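Local coordinates for uncharacterized protein (Vibrio parahaemolyticus, PDB 1ZBP) that is of unknown function but belongs to the ImpE family and may serve as an accessory protein of type VI secretion, at residues A[144-157]-A[233-246]. Numbering follows the deposited sequence.
Sequences DVRDIDDRLGGYIE and EVYLGLGLKCWLVG
The indole of Trp243 sits at the buried heart of this contact, with Asp147 at one end of it and Ile156 at the other. Ile156 CG2 reaches the benzo end obliquely, 3.4 Å from Trp243 CH2, and Val145 CG1 comes in near CE3. At the pyrrole end the backbone N of Asp147 lies over a ring face, while its carboxylate is turned 57° from the ring plane and Asp147 OD2 accepts a weak hydrogen bond from Trp243 NE1 at 3.0 Å. Asp147 OD1 accepts Asp149 N, closing an Asx turn, and also takes the hydroxyl of Tyr210. From the residue before strand 242-245, the extended chain of Lys241 carries NZ to the anti lone pair of Glu157 OE2, a 2.7 Å salt bridge; one water joins that NZ to Glu157 N, and Arg81 holds the other carboxylate oxygen. Trp243, Val145 and Asp147 sit on neighbouring antiparallel strands toward one side of an eight-stranded sheet in the ImpE region, with 248-251 outermost beyond 242-245; Ile156 and Glu157 come from strand 155-159 of another sheet. Leu244 N bonds Arg146 O at 2.8 Å. Past Asp147 the chain meets strand 235-239, where Asp150 N bonds Tyr235 O and Asp150 OD1 receives Tyr235 N at 2.6 Å. This side is looser: Tyr235 is exposed, Glu233 poorly ordered, and Arg146 NH1 reaches Asp150 OD2 only as a long salt bridge of 3.7 Å.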
# COMPACT_ATOMS: atom_id res chain seq x y z
N ASP A 144 -13.48 17.43 -0.73
CA ASP A 144 -13.50 16.02 -1.10
C ASP A 144 -12.11 15.44 -1.33
O ASP A 144 -11.19 16.15 -1.74
CB ASP A 144 -14.38 15.84 -2.34
CG ASP A 144 -14.66 14.38 -2.66
OD1 ASP A 144 -14.62 13.55 -1.73
OD2 ASP A 144 -14.95 14.07 -3.83
N VAL A 145 -11.97 14.15 -1.06
CA VAL A 145 -10.71 13.43 -1.19
C VAL A 145 -10.91 12.02 -1.74
O VAL A 145 -11.79 11.27 -1.31
CB VAL A 145 -10.00 13.34 0.19
CG1 VAL A 145 -8.83 12.40 0.12
CG2 VAL A 145 -9.52 14.74 0.60
N ARG A 146 -10.06 11.64 -2.69
CA ARG A 146 -10.16 10.32 -3.28
C ARG A 146 -8.86 9.96 -3.99
O ARG A 146 -8.13 10.84 -4.42
CB ARG A 146 -11.33 10.33 -4.26
CG ARG A 146 -11.82 8.97 -4.62
CD ARG A 146 -11.30 8.56 -5.99
NE ARG A 146 -11.72 9.47 -7.04
CZ ARG A 146 -11.89 9.09 -8.30
NH1 ARG A 146 -11.67 7.82 -8.65
NH2 ARG A 146 -12.27 9.98 -9.22
N ASP A 147 -8.55 8.67 -4.09
CA ASP A 147 -7.32 8.26 -4.78
C ASP A 147 -7.57 8.39 -6.29
O ASP A 147 -8.66 8.07 -6.77
CB ASP A 147 -6.98 6.80 -4.44
CG ASP A 147 -5.57 6.41 -4.88
OD1 ASP A 147 -5.20 6.63 -6.05
OD2 ASP A 147 -4.82 5.87 -4.03
N ILE A 148 -6.59 8.88 -7.05
CA ILE A 148 -6.76 9.05 -8.49
C ILE A 148 -7.02 7.70 -9.17
O ILE A 148 -7.85 7.60 -10.08
CB ILE A 148 -5.54 9.76 -9.13
CG1 ILE A 148 -5.48 11.22 -8.67
CG2 ILE A 148 -5.63 9.69 -10.67
CD1 ILE A 148 -4.23 11.98 -9.15
N ASP A 149 -6.29 6.68 -8.72
CA ASP A 149 -6.41 5.30 -9.18
C ASP A 149 -7.89 4.90 -9.19
O ASP A 149 -8.63 5.23 -8.26
CB ASP A 149 -5.66 4.40 -8.20
CG ASP A 149 -5.54 2.97 -8.68
OD1 ASP A 149 -4.63 2.67 -9.47
OD2 ASP A 149 -6.37 2.14 -8.26
N ASP A 150 -8.34 4.19 -10.23
CA ASP A 150 -9.75 3.78 -10.30
C ASP A 150 -10.08 2.49 -9.56
O ASP A 150 -11.25 2.17 -9.34
CB ASP A 150 -10.20 3.65 -11.75
CG ASP A 150 -10.48 4.98 -12.38
OD1 ASP A 150 -10.20 5.13 -13.59
OD2 ASP A 150 -10.98 5.88 -11.67
N ARG A 151 -9.04 1.74 -9.18
CA ARG A 151 -9.24 0.51 -8.44
C ARG A 151 -9.48 0.86 -6.96
O ARG A 151 -10.43 0.37 -6.33
CB ARG A 151 -8.00 -0.40 -8.58
CG ARG A 151 -7.80 -1.40 -7.44
CD ARG A 151 -8.18 -2.80 -7.86
NE ARG A 151 -7.43 -3.20 -9.04
CZ ARG A 151 -6.11 -3.26 -9.09
NH1 ARG A 151 -5.40 -2.97 -8.01
NH2 ARG A 151 -5.49 -3.59 -10.22
N LEU A 152 -8.62 1.71 -6.41
CA LEU A 152 -8.73 2.12 -5.01
C LEU A 152 -9.88 3.10 -4.76
O LEU A 152 -10.57 3.01 -3.75
CB LEU A 152 -7.40 2.73 -4.54
CG LEU A 152 -6.42 1.81 -3.80
CD1 LEU A 152 -6.63 0.35 -4.20
CD2 LEU A 152 -5.00 2.28 -4.06
N GLY A 153 -10.08 4.04 -5.69
CA GLY A 153 -11.15 5.02 -5.57
C GLY A 153 -11.25 5.76 -4.24
O GLY A 153 -10.38 6.55 -3.90
N GLY A 154 -12.32 5.52 -3.49
CA GLY A 154 -12.46 6.19 -2.22
C GLY A 154 -11.96 5.33 -1.08
O GLY A 154 -12.48 5.42 0.04
N TYR A 155 -10.96 4.49 -1.34
CA TYR A 155 -10.42 3.60 -0.31
C TYR A 155 -8.93 3.79 -0.04
O TYR A 155 -8.19 4.22 -0.91
CB TYR A 155 -10.62 2.13 -0.72
CG TYR A 155 -12.04 1.64 -0.65
CD1 TYR A 155 -12.48 0.91 0.45
CD2 TYR A 155 -12.95 1.91 -1.68
CE1 TYR A 155 -13.79 0.46 0.53
CE2 TYR A 155 -14.26 1.46 -1.60
CZ TYR A 155 -14.67 0.74 -0.50
OH TYR A 155 -15.99 0.31 -0.41
N ILE A 156 -8.51 3.49 1.18
CA ILE A 156 -7.09 3.54 1.50
C ILE A 156 -6.78 2.10 1.87
O ILE A 156 -7.69 1.30 2.16
CB ILE A 156 -6.73 4.45 2.70
CG1 ILE A 156 -7.56 4.06 3.93
CG2 ILE A 156 -6.88 5.91 2.32
CD1 ILE A 156 -6.97 4.58 5.22
N GLU A 157 -5.50 1.76 1.84
CA GLU A 157 -5.06 0.41 2.16
C GLU A 157 -4.27 0.39 3.47
O GLU A 157 -3.55 1.33 3.80
CB GLU A 157 -4.19 -0.14 1.02
CG GLU A 157 -4.83 -0.05 -0.37
CD GLU A 157 -3.98 -0.75 -1.45
OE1 GLU A 157 -4.30 -1.88 -1.85
OE2 GLU A 157 -2.99 -0.16 -1.91
N GLU A 233 -12.72 4.86 -19.28
CA GLU A 233 -12.16 5.91 -18.43
C GLU A 233 -11.60 5.31 -17.13
O GLU A 233 -11.60 5.96 -16.09
CB GLU A 233 -13.23 6.98 -18.12
CG GLU A 233 -14.59 6.45 -17.66
CD GLU A 233 -14.57 5.76 -16.30
OE1 GLU A 233 -14.20 6.41 -15.30
OE2 GLU A 233 -14.94 4.57 -16.23
N VAL A 234 -11.13 4.08 -17.21
CA VAL A 234 -10.55 3.39 -16.06
C VAL A 234 -9.03 3.47 -16.14
O VAL A 234 -8.41 2.87 -17.03
CB VAL A 234 -10.98 1.90 -16.03
CG1 VAL A 234 -10.43 1.22 -14.79
CG2 VAL A 234 -12.49 1.80 -16.07
N TYR A 235 -8.42 4.21 -15.22
CA TYR A 235 -6.97 4.38 -15.18
C TYR A 235 -6.37 3.78 -13.90
O TYR A 235 -6.75 4.17 -12.79
CB TYR A 235 -6.62 5.86 -15.27
CG TYR A 235 -7.11 6.52 -16.54
CD1 TYR A 235 -6.35 6.47 -17.71
CD2 TYR A 235 -8.35 7.16 -16.58
CE1 TYR A 235 -6.83 7.03 -18.90
CE2 TYR A 235 -8.83 7.73 -17.77
CZ TYR A 235 -8.07 7.66 -18.92
OH TYR A 235 -8.54 8.22 -20.09
N LEU A 236 -5.45 2.84 -14.04
CA LEU A 236 -4.81 2.23 -12.88
C LEU A 236 -3.52 3.00 -12.62
O LEU A 236 -3.12 3.80 -13.44
CB LEU A 236 -4.49 0.76 -13.13
CG LEU A 236 -5.69 -0.15 -13.36
CD1 LEU A 236 -5.20 -1.60 -13.36
CD2 LEU A 236 -6.73 0.05 -12.26
N GLY A 237 -2.87 2.75 -11.50
CA GLY A 237 -1.66 3.48 -11.21
C GLY A 237 -0.42 2.62 -11.14
O GLY A 237 -0.50 1.40 -11.07
N LEU A 238 0.73 3.28 -11.16
CA LEU A 238 2.01 2.60 -11.08
C LEU A 238 2.97 3.52 -10.34
O LEU A 238 3.16 4.68 -10.73
CB LEU A 238 2.56 2.30 -12.48
CG LEU A 238 1.68 1.48 -13.43
CD1 LEU A 238 2.31 1.42 -14.81
CD2 LEU A 238 1.49 0.09 -12.87
N GLY A 239 3.56 3.01 -9.27
CA GLY A 239 4.48 3.83 -8.51
C GLY A 239 3.79 4.57 -7.38
O GLY A 239 2.74 4.15 -6.91
N LEU A 240 4.38 5.69 -6.95
CA LEU A 240 3.88 6.53 -5.85
C LEU A 240 2.41 6.96 -6.00
O LEU A 240 2.01 7.44 -7.04
CB LEU A 240 4.79 7.77 -5.74
CG LEU A 240 4.58 8.65 -4.51
CD1 LEU A 240 5.02 7.87 -3.26
CD2 LEU A 240 5.37 9.94 -4.65
N LYS A 241 1.60 6.78 -4.97
CA LYS A 241 0.21 7.17 -5.06
C LYS A 241 0.07 8.69 -5.15
O LYS A 241 0.90 9.43 -4.61
CB LYS A 241 -0.57 6.61 -3.85
CG LYS A 241 -0.58 5.07 -3.77
CD LYS A 241 -1.48 4.54 -2.65
CE LYS A 241 -1.46 3.00 -2.60
NZ LYS A 241 -2.37 2.44 -1.54
N CYS A 242 -0.98 9.14 -5.83
CA CYS A 242 -1.24 10.57 -6.02
C CYS A 242 -2.75 10.60 -5.74
O CYS A 242 -3.47 9.76 -6.25
CB CYS A 242 -0.91 10.98 -7.49
SG CYS A 242 -0.20 12.70 -7.85
N TRP A 243 -3.21 11.53 -4.90
CA TRP A 243 -4.61 11.65 -4.53
C TRP A 243 -5.21 12.95 -5.04
O TRP A 243 -4.53 13.96 -5.20
CB TRP A 243 -4.79 11.63 -2.99
CG TRP A 243 -4.69 10.28 -2.32
CD1 TRP A 243 -4.35 9.10 -2.91
CD2 TRP A 243 -4.92 9.98 -0.93
NE1 TRP A 243 -4.35 8.08 -1.99
CE2 TRP A 243 -4.70 8.59 -0.76
CE3 TRP A 243 -5.29 10.74 0.19
CZ2 TRP A 243 -4.83 7.95 0.47
CZ3 TRP A 243 -5.42 10.10 1.43
CH2 TRP A 243 -5.19 8.72 1.55
N LEU A 244 -6.51 12.91 -5.30
CA LEU A 244 -7.23 14.08 -5.76
C LEU A 244 -7.83 14.71 -4.50
O LEU A 244 -8.74 14.13 -3.90
CB LEU A 244 -8.35 13.64 -6.71
CG LEU A 244 -9.15 14.75 -7.40
CD1 LEU A 244 -8.21 15.61 -8.27
CD2 LEU A 244 -10.25 14.12 -8.25
N VAL A 245 -7.32 15.86 -4.09
CA VAL A 245 -7.84 16.54 -2.90
C VAL A 245 -8.47 17.84 -3.36
O VAL A 245 -7.77 18.78 -3.74
CB VAL A 245 -6.73 16.87 -1.86
CG1 VAL A 245 -6.27 15.63 -1.15
CG2 VAL A 245 -5.55 17.52 -2.55
N GLY A 246 -9.79 17.89 -3.33
CA GLY A 246 -10.45 19.09 -3.79
C GLY A 246 -10.36 19.17 -5.30
O GLY A 246 -11.02 18.42 -6.00
O HOH W 1 -3.96 3.82 0.36